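Local coordinates for protein xylosidase (PDB 6XN2) that probably hydrolyses xylo-oligosaccharides as a family 43 glycoside hydrolase and binds xylose units of its ligand in a pocket, at residues A[84-89]-A[131-136]; A[142-147]-A[169-174]. One frame throughout, in Å; residues are numbered along the deposited sequence.

Contact 1 of 2, residues A[84-89]-A[131-136]; sequences ADYHVL and LYFPAK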
ATOM      1  N   ALA A  84       4.142  15.056   5.718  1.00 34.83           N
ATOM      2  CA  ALA A  84       4.979  15.938   4.905  1.00 31.15           C
ATOM      3  C   ALA A  84       6.306  15.312   4.504  1.00 31.57           C
ATOM      4  O   ALA A  84       7.056  15.900   3.729  1.00 31.75           O
ATOM      5  CB  ALA A  84       5.235  17.243   5.650  1.00 33.75           C
ATOM      6  N   ASP A  85       6.607  14.151   5.056  1.00 31.17           N
ATOM      7  CA  ASP A  85       7.958  13.590   4.833  1.00 31.60           C
ATOM      8  C   ASP A  85       7.962  12.068   4.934  1.00 32.67           C
ATOM      9  O   ASP A  85       6.993  11.504   5.373  1.00 29.64           O
ATOM     10  CB  ASP A  85       8.908  14.161   5.881  1.00 31.31           C
ATOM     11  CG  ASP A  85       8.669  13.597   7.266  1.00 35.98           C
ATOM     12  OD1 ASP A  85       9.251  12.601   7.560  1.00 31.71           O
ATOM     13  OD2 ASP A  85       7.890  14.166   8.002  1.00 35.26           O
ATOM     14  N   TYR A  86       9.075  11.465   4.540  1.00 29.69           N
ATOM     15  CA  TYR A  86       9.226  10.056   4.599  1.00 28.82           C
ATOM     16  C   TYR A  86      10.517   9.647   5.259  1.00 31.35           C
ATOM     17  O   TYR A  86      11.519  10.248   5.077  1.00 30.03           O
ATOM     18  CB  TYR A  86       9.227   9.450   3.197  1.00 28.06           C
ATOM     19  CG  TYR A  86       7.958   9.630   2.432  1.00 28.93           C
ATOM     20  CD1 TYR A  86       6.780   9.160   2.912  1.00 30.10           C
ATOM     21  CD2 TYR A  86       7.949  10.261   1.238  1.00 27.06           C
ATOM     22  CE1 TYR A  86       5.625   9.331   2.230  1.00 29.62           C
ATOM     23  CE2 TYR A  86       6.793  10.436   0.542  1.00 29.27           C
ATOM     24  CZ  TYR A  86       5.630   9.969   1.049  1.00 29.24           C
ATOM     25  OH  TYR A  86       4.473  10.155   0.375  1.00 31.01           O
ATOM     26  N   HIS A  87      10.408   8.600   6.049  1.00 28.55           N
ATOM     27  CA  HIS A  87      11.613   7.974   6.618  1.00 32.01           C
ATOM     28  C   HIS A  87      11.804   6.616   5.956  1.00 30.25           C
ATOM     29  O   HIS A  87      10.910   6.141   5.312  1.00 31.38           O
ATOM     30  CB  HIS A  87      11.467   7.745   8.115  1.00 31.10           C
ATOM     31  CG  HIS A  87      11.606   8.970   8.932  1.00 31.09           C
ATOM     32  ND1 HIS A  87      12.479   9.060   9.962  1.00 35.15           N
ATOM     33  CD2 HIS A  87      10.971  10.140   8.882  1.00 32.56           C
ATOM     34  CE1 HIS A  87      12.378  10.235  10.504  1.00 34.94           C
ATOM     35  NE2 HIS A  87      11.476  10.903   9.865  1.00 31.80           N
ATOM     36  N   VAL A  88      12.973   6.042   6.137  1.00 29.98           N
ATOM     37  CA  VAL A  88      13.217   4.693   5.692  1.00 29.01           C
ATOM     38  C   VAL A  88      13.619   3.841   6.889  1.00 30.65           C
ATOM     39  O   VAL A  88      14.396   4.247   7.653  1.00 32.13           O
ATOM     40  CB  VAL A  88      14.268   4.616   4.591  1.00 31.89           C
ATOM     41  CG1 VAL A  88      14.521   3.193   4.196  1.00 30.41           C
ATOM     42  CG2 VAL A  88      13.809   5.393   3.397  1.00 31.52           C
ATOM     43  N   LEU A  89      13.034   2.676   7.050  1.00 30.91           N
ATOM     44  CA  LEU A  89      13.372   1.787   8.152  1.00 30.05           C
ATOM     45  C   LEU A  89      14.069   0.542   7.617  1.00 31.01           C
ATOM     46  O   LEU A  89      13.878   0.169   6.464  1.00 30.12           O
ATOM     47  CB  LEU A  89      12.115   1.401   8.940  1.00 27.48           C
ATOM     48  CG  LEU A  89      11.175   2.551   9.308  1.00 27.09           C
ATOM     49  CD1 LEU A  89       9.879   2.037   9.953  1.00 29.74           C
ATOM     50  CD2 LEU A  89      11.858   3.546  10.224  1.00 30.99           C
ATOM     51  N   LEU A 131      11.919   6.163  -5.079  1.00 26.42           N
ATOM     52  CA  LEU A 131      10.877   6.295  -4.089  1.00 27.05           C
ATOM     53  C   LEU A 131       9.633   6.841  -4.744  1.00 27.41           C
ATOM     54  O   LEU A 131       9.633   7.918  -5.187  1.00 28.65           O
ATOM     55  CB  LEU A 131      11.316   7.180  -2.930  1.00 27.65           C
ATOM     56  CG  LEU A 131      10.377   7.353  -1.741  1.00 25.94           C
ATOM     57  CD1 LEU A 131      10.063   6.039  -1.108  1.00 28.93           C
ATOM     58  CD2 LEU A 131      10.963   8.251  -0.700  1.00 31.05           C
ATOM     59  N   TYR A 132       8.599   6.032  -4.842  1.00 26.18           N
ATOM     60  CA  TYR A 132       7.332   6.443  -5.439  1.00 22.75           C
ATOM     61  C   TYR A 132       6.381   6.911  -4.352  1.00 26.62           C
ATOM     62  O   TYR A 132       6.222   6.233  -3.344  1.00 25.90           O
ATOM     63  CB  TYR A 132       6.704   5.290  -6.228  1.00 23.15           C
ATOM     64  CG  TYR A 132       7.583   4.809  -7.340  1.00 25.82           C
ATOM     65  CD1 TYR A 132       8.621   3.918  -7.092  1.00 29.44           C
ATOM     66  CD2 TYR A 132       7.391   5.259  -8.642  1.00 24.07           C
ATOM     67  CE1 TYR A 132       9.445   3.487  -8.114  1.00 26.62           C
ATOM     68  CE2 TYR A 132       8.208   4.835  -9.671  1.00 24.10           C
ATOM     69  CZ  TYR A 132       9.231   3.950  -9.402  1.00 26.93           C
ATOM     70  OH  TYR A 132      10.043   3.524 -10.421  1.00 28.98           O
ATOM     71  N   PHE A 133       5.749   8.063  -4.549  1.00 28.81           N
ATOM     72  CA  PHE A 133       4.887   8.621  -3.509  1.00 24.90           C
ATOM     73  C   PHE A 133       3.714   9.411  -4.074  1.00 28.26           C
ATOM     74  O   PHE A 133       3.851  10.102  -5.087  1.00 26.05           O
ATOM     75  CB  PHE A 133       5.708   9.519  -2.572  1.00 25.50           C
ATOM     76  CG  PHE A 133       6.280  10.736  -3.249  1.00 28.67           C
ATOM     77  CD1 PHE A 133       7.451  10.647  -3.982  1.00 29.15           C
ATOM     78  CD2 PHE A 133       5.649  11.966  -3.148  1.00 27.05           C
ATOM     79  CE1 PHE A 133       7.981  11.758  -4.613  1.00 27.78           C
ATOM     80  CE2 PHE A 133       6.176  13.084  -3.787  1.00 25.24           C
ATOM     81  CZ  PHE A 133       7.341  12.980  -4.506  1.00 27.17           C
ATOM     82  N   PRO A 134       2.550   9.313  -3.416  1.00 26.49           N
ATOM     83  CA  PRO A 134       1.408  10.150  -3.768  1.00 25.20           C
ATOM     84  C   PRO A 134       1.431  11.452  -2.968  1.00 25.13           C
ATOM     85  O   PRO A 134       1.702  11.456  -1.759  1.00 27.70           O
ATOM     86  CB  PRO A 134       0.215   9.279  -3.382  1.00 29.01           C
ATOM     87  CG  PRO A 134       0.712   8.523  -2.165  1.00 27.68           C
ATOM     88  CD  PRO A 134       2.223   8.374  -2.326  1.00 25.97           C
ATOM     89  N   ALA A 135       1.169  12.560  -3.644  1.00 27.68           N
ATOM     90  CA  ALA A 135       1.035  13.831  -2.950  1.00 27.63           C
ATOM     91  C   ALA A 135       0.003  14.674  -3.668  1.00 28.40           C
ATOM     92  O   ALA A 135      -0.372  14.381  -4.803  1.00 31.49           O
ATOM     93  CB  ALA A 135       2.378  14.554  -2.867  1.00 27.50           C
ATOM     94  N   LYS A 136      -0.451  15.722  -2.998  1.00 30.16           N
ATOM     95  CA  LYS A 136      -1.517  16.559  -3.514  1.00 29.48           C
ATOM     96  C   LYS A 136      -0.955  17.868  -4.064  1.00 33.44           C
ATOM     97  O   LYS A 136      -0.174  18.545  -3.389  1.00 30.91           O
ATOM     98  CB  LYS A 136      -2.536  16.824  -2.404  1.00 30.18           C
ATOM     99  CG  LYS A 136      -3.823  17.447  -2.875  1.00 33.78           C
ATOM    100  CD  LYS A 136      -4.870  17.453  -1.768  1.00 34.20           C
ATOM    101  CE  LYS A 136      -5.667  16.160  -1.752  1.00 35.48           C
ATOM    102  NZ  LYS A 136      -6.471  16.061  -0.499  1.00 31.01           N
TER
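Tyr86 and Phe133 meet across strands 85-89 and 131-136, which run nearly antiparallel, at 154° between their N-to-C directions, but with axes 10.2 Å apart at closest, too far for backbone pairing; side chains bridge the gap. Tyr86 carries most of it. Its CG sits anti to the carbonyl carbon (chi1 -63°), which directs the ring toward strand 131-136. The phenol end arrives at Phe133: CE2 of Tyr86 lies 3.4 Å from CB of Phe133, and OH of Tyr86 is 3.3 Å from the same CB. The two side chains meet at about a right angle, and their ring planes are inclined at 61°, an oblique pairing with centroids 6.0 Å apart. Farther back on the tyrosine ring, CD2 of Tyr86 rests 4.1 Å from CD2 of Leu131, while the CD of Pro134 approaches the hydroxyl at 3.9 Å from OH of Tyr86. That hydroxyl is buried, and its hydrogen bond goes to the backbone carbonyl of Trp118, so a polar group is satisfied within an otherwise apolar contact. Strand 85-91 belongs to one four-stranded antiparallel sheet and strand 128-136 to the next, so this is packing between sheets, as between adjacent blades of the beta-propeller expected of family 43. Leu105 of strand 99-106 touches Phe133, and Tyr63 of strand 59-67 reaches Leu131, extending the apolar interface to both neighbours of strand 85-91.

Contact 2 of 2, residues A[142-147]-A[169-174]; sequences FQIGVA and IDPAVL. With XYP (beta-D-xylopyranose), chain E.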
ATOM      1  N   PHE A 142      -4.532  14.768  -6.229  1.00 29.73           N
ATOM      2  CA  PHE A 142      -3.454  13.805  -5.986  1.00 29.08           C
ATOM      3  C   PHE A 142      -2.808  13.360  -7.289  1.00 30.09           C
ATOM      4  O   PHE A 142      -3.489  13.141  -8.295  1.00 25.28           O
ATOM      5  CB  PHE A 142      -3.968  12.565  -5.246  1.00 28.73           C
ATOM      6  CG  PHE A 142      -3.989  12.699  -3.744  1.00 28.19           C
ATOM      7  CD1 PHE A 142      -2.815  12.909  -3.033  1.00 31.01           C
ATOM      8  CD2 PHE A 142      -5.175  12.569  -3.040  1.00 27.34           C
ATOM      9  CE1 PHE A 142      -2.827  13.016  -1.657  1.00 28.68           C
ATOM     10  CE2 PHE A 142      -5.191  12.665  -1.667  1.00 28.14           C
ATOM     11  CZ  PHE A 142      -4.016  12.890  -0.975  1.00 32.02           C
ATOM     12  N   GLN A 143      -1.528  13.098  -7.241  1.00 28.20           N
ATOM     13  CA  GLN A 143      -0.758  12.528  -8.323  1.00 26.91           C
ATOM     14  C   GLN A 143       0.401  11.757  -7.684  1.00 27.34           C
ATOM     15  O   GLN A 143       0.654  11.840  -6.538  1.00 25.83           O
ATOM     16  CB  GLN A 143      -0.258  13.552  -9.329  1.00 29.18           C
ATOM     17  CG  GLN A 143      -1.181  13.828 -10.486  1.00 33.25           C
ATOM     18  CD  GLN A 143      -0.499  14.537 -11.629  1.00 31.01           C
ATOM     19  OE1 GLN A 143      -0.460  15.711 -11.669  1.00 34.26           O
ATOM     20  NE2 GLN A 143       0.019  13.804 -12.540  1.00 31.64           N
ATOM     21  N   ILE A 144       1.084  10.990  -8.477  1.00 24.38           N
ATOM     22  CA  ILE A 144       2.163  10.177  -7.974  1.00 28.17           C
ATOM     23  C   ILE A 144       3.472  10.691  -8.540  1.00 26.38           C
ATOM     24  O   ILE A 144       3.620  10.815  -9.753  1.00 28.50           O
ATOM     25  CB  ILE A 144       1.951   8.702  -8.337  1.00 26.21           C
ATOM     26  CG1 ILE A 144       0.733   8.181  -7.578  1.00 32.72           C
ATOM     27  CG2 ILE A 144       3.195   7.885  -8.000  1.00 25.64           C
ATOM     28  CD1 ILE A 144       0.293   6.841  -8.025  1.00 29.90           C
ATOM     29  N   GLY A 145       4.395  11.040  -7.649  1.00 25.70           N
ATOM     30  CA  GLY A 145       5.714  11.481  -8.056  1.00 29.17           C
ATOM     31  C   GLY A 145       6.754  10.423  -7.744  1.00 27.87           C
ATOM     32  O   GLY A 145       6.457   9.419  -7.096  1.00 27.45           O
ATOM     33  N   VAL A 146       7.974  10.634  -8.210  1.00 27.70           N
ATOM     34  CA  VAL A 146       9.052   9.715  -7.879  1.00 26.75           C
ATOM     35  C   VAL A 146      10.297  10.519  -7.480  1.00 27.18           C
ATOM     36  O   VAL A 146      10.481  11.667  -7.902  1.00 26.00           O
ATOM     37  CB  VAL A 146       9.348   8.733  -9.057  1.00 25.83           C
ATOM     38  CG1 VAL A 146       9.900   9.479 -10.266  1.00 27.02           C
ATOM     39  CG2 VAL A 146      10.296   7.612  -8.623  1.00 24.78           C
ATOM     40  N   ALA A 147      11.126   9.916  -6.635  1.00 25.75           N
ATOM     41  CA  ALA A 147      12.383  10.511  -6.201  1.00 26.77           C
ATOM     42  C   ALA A 147      13.505   9.486  -6.347  1.00 26.10           C
ATOM     43  O   ALA A 147      13.293   8.291  -6.137  1.00 28.01           O
ATOM     44  CB  ALA A 147      12.269  10.997  -4.772  1.00 28.29           C
ATOM     45  N   ILE A 169      -3.857   7.798  -5.568  1.00 26.31           N
ATOM     46  CA  ILE A 169      -2.815   7.519  -4.597  1.00 26.16           C
ATOM     47  C   ILE A 169      -2.297   6.101  -4.498  1.00 26.33           C
ATOM     48  O   ILE A 169      -2.499   5.326  -5.375  1.00 25.68           O
ATOM     49  CB  ILE A 169      -3.387   7.830  -3.198  1.00 28.04           C
ATOM     50  CG1 ILE A 169      -4.676   7.078  -2.971  1.00 27.99           C
ATOM     51  CG2 ILE A 169      -3.752   9.262  -3.033  1.00 28.58           C
ATOM     52  CD1 ILE A 169      -5.213   7.188  -1.571  1.00 27.08           C
ATOM     53  N   ASP A 170      -1.517   5.845  -3.443  1.00 26.01           N
ATOM     54  CA  ASP A 170      -1.118   4.493  -3.052  1.00 27.58           C
ATOM     55  C   ASP A 170      -0.355   3.686  -4.107  1.00 24.32           C
ATOM     56  O   ASP A 170      -0.778   2.584  -4.475  1.00 24.22           O
ATOM     57  CB  ASP A 170      -2.362   3.717  -2.612  1.00 27.14           C
ATOM     58  CG  ASP A 170      -2.935   4.246  -1.318  1.00 32.44           C
ATOM     59  OD1 ASP A 170      -2.373   5.243  -0.795  1.00 27.25           O
ATOM     60  OD2 ASP A 170      -3.929   3.672  -0.815  1.00 26.83           O
ATOM     61  N   PRO A 171       0.774   4.182  -4.551  1.00 24.20           N
ATOM     62  CA  PRO A 171       1.496   3.394  -5.536  1.00 28.36           C
ATOM     63  C   PRO A 171       2.122   2.146  -4.982  1.00 24.75           C
ATOM     64  O   PRO A 171       2.488   2.103  -3.852  1.00 23.92           O
ATOM     65  CB  PRO A 171       2.628   4.314  -5.932  1.00 24.30           C
ATOM     66  CG  PRO A 171       2.861   5.134  -4.744  1.00 25.01           C
ATOM     67  CD  PRO A 171       1.517   5.363  -4.154  1.00 25.23           C
ATOM     68  N   ALA A 172       2.167   1.123  -5.801  1.00 24.28           N
ATOM     69  CA  ALA A 172       2.917  -0.087  -5.472  1.00 25.71           C
ATOM     70  C   ALA A 172       3.676  -0.522  -6.714  1.00 26.21           C
ATOM     71  O   ALA A 172       3.080  -0.696  -7.777  1.00 24.48           O
ATOM     72  CB  ALA A 172       1.991  -1.198  -4.989  1.00 25.14           C
ATOM     73  N   VAL A 173       4.988  -0.688  -6.589  1.00 24.32           N
ATOM     74  CA  VAL A 173       5.789  -1.066  -7.749  1.00 25.27           C
ATOM     75  C   VAL A 173       6.293  -2.498  -7.624  1.00 27.99           C
ATOM     76  O   VAL A 173       7.081  -2.822  -6.730  1.00 28.86           O
ATOM     77  CB  VAL A 173       6.980  -0.128  -7.951  1.00 25.78           C
ATOM     78  CG1 VAL A 173       7.841  -0.625  -9.095  1.00 23.36           C
ATOM     79  CG2 VAL A 173       6.484   1.276  -8.227  1.00 26.36           C
ATOM     80  N   LEU A 174       5.816  -3.356  -8.521  1.00 27.42           N
ATOM     81  CA  LEU A 174       6.205  -4.758  -8.518  1.00 27.14           C
ATOM     82  C   LEU A 174       7.437  -4.997  -9.382  1.00 26.82           C
ATOM     83  O   LEU A 174       7.434  -4.709 -10.581  1.00 28.36           O
ATOM     84  CB  LEU A 174       5.047  -5.629  -9.010  1.00 26.70           C
ATOM     85  CG  LEU A 174       5.426  -7.063  -9.397  1.00 27.97           C
ATOM     86  CD1 LEU A 174       5.859  -7.855  -8.171  1.00 29.73           C
ATOM     87  CD2 LEU A 174       4.298  -7.758 -10.139  1.00 28.58           C
TER
HETATM   88  O1  XYP E 402      -6.625   6.777   2.976  1.00 38.05           O
HETATM   89  C1  XYP E 402      -5.367   6.448   3.519  1.00 41.49           C
HETATM   90  C2  XYP E 402      -4.380   6.307   2.379  1.00 41.04           C
HETATM   91  C3  XYP E 402      -2.957   6.363   2.838  1.00 36.80           C
HETATM   92  C4  XYP E 402      -2.749   7.541   3.766  1.00 39.65           C
HETATM   93  C5  XYP E 402      -3.729   7.458   4.899  1.00 38.44           C
HETATM   94  O2  XYP E 402      -4.532   5.085   1.671  1.00 38.59           O
HETATM   95  O3  XYP E 402      -2.265   6.531   1.637  1.00 35.56           O
HETATM   96  O4  XYP E 402      -1.469   7.498   4.310  1.00 38.52           O
HETATM   97  O5  XYP E 402      -5.041   7.480   4.414  1.00 41.42           O
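Ile169 lays its CG2 methyl over one face of the Phe142 ring, a CH-pi contact with the methyl carbon 3.6 Å from the ring centroid and 16° off the ring normal. The nearest ring atom is CG of Phe142, 3.5 Å from CG2 of Ile169, so the methyl is displaced from the centre toward the rim. With chi1 at 54°, the CG1 branch of Ile169 is wedged between backbone N and carbonyl carbon; CG2 is thereby left for the phenylalanine while CD1 reaches toward the sugar, 3.9 Å from O2 of the xylopyranose. Ile144 extends its CD1 to within 4.0 Å of CB of Pro171, the two side chains passing in opposite directions. Between these apolar pairs, Asp170, with positive phi, points its side chain away from strand 142-147. Its carboxylate grips two adjacent sugar hydroxyls: O3 of the xylopyranose donates to OD1 of Asp170 at 2.8 Å, and O2 of the sugar to OD2 of Asp170 at 2.9 Å. Asp50, Glu257 and the backbone N of Ala119 also bond the sugar. Such a cluster of carboxylates around a xylose unit is characteristic of the active-site pocket of the five-bladed beta-propeller of family 43.

Contacts 1 and 2 come in series along the chain, with centres 9 Å apart on the same side of the chain's centre. Strands 128-136 and 142-149, one from each contact, are consecutive and adjacent in one antiparallel sheet, so probable backbone hydrogen bonds join the two directly: Leu131 N to Ala147 O at 2.7 Å and Gly145 N to Phe133 O at 2.8 Å. Contact 1 packs this sheet against the preceding one, formed by strands 47-56, 59-67, 85-91 and 99-106; contact 2 packs it against the segment entering the following sheet at strand 172-175. The shared sheet thus sits between its neighbours, consistent with successive propeller blades, and contact 2 continues this packing to the xylose pocket.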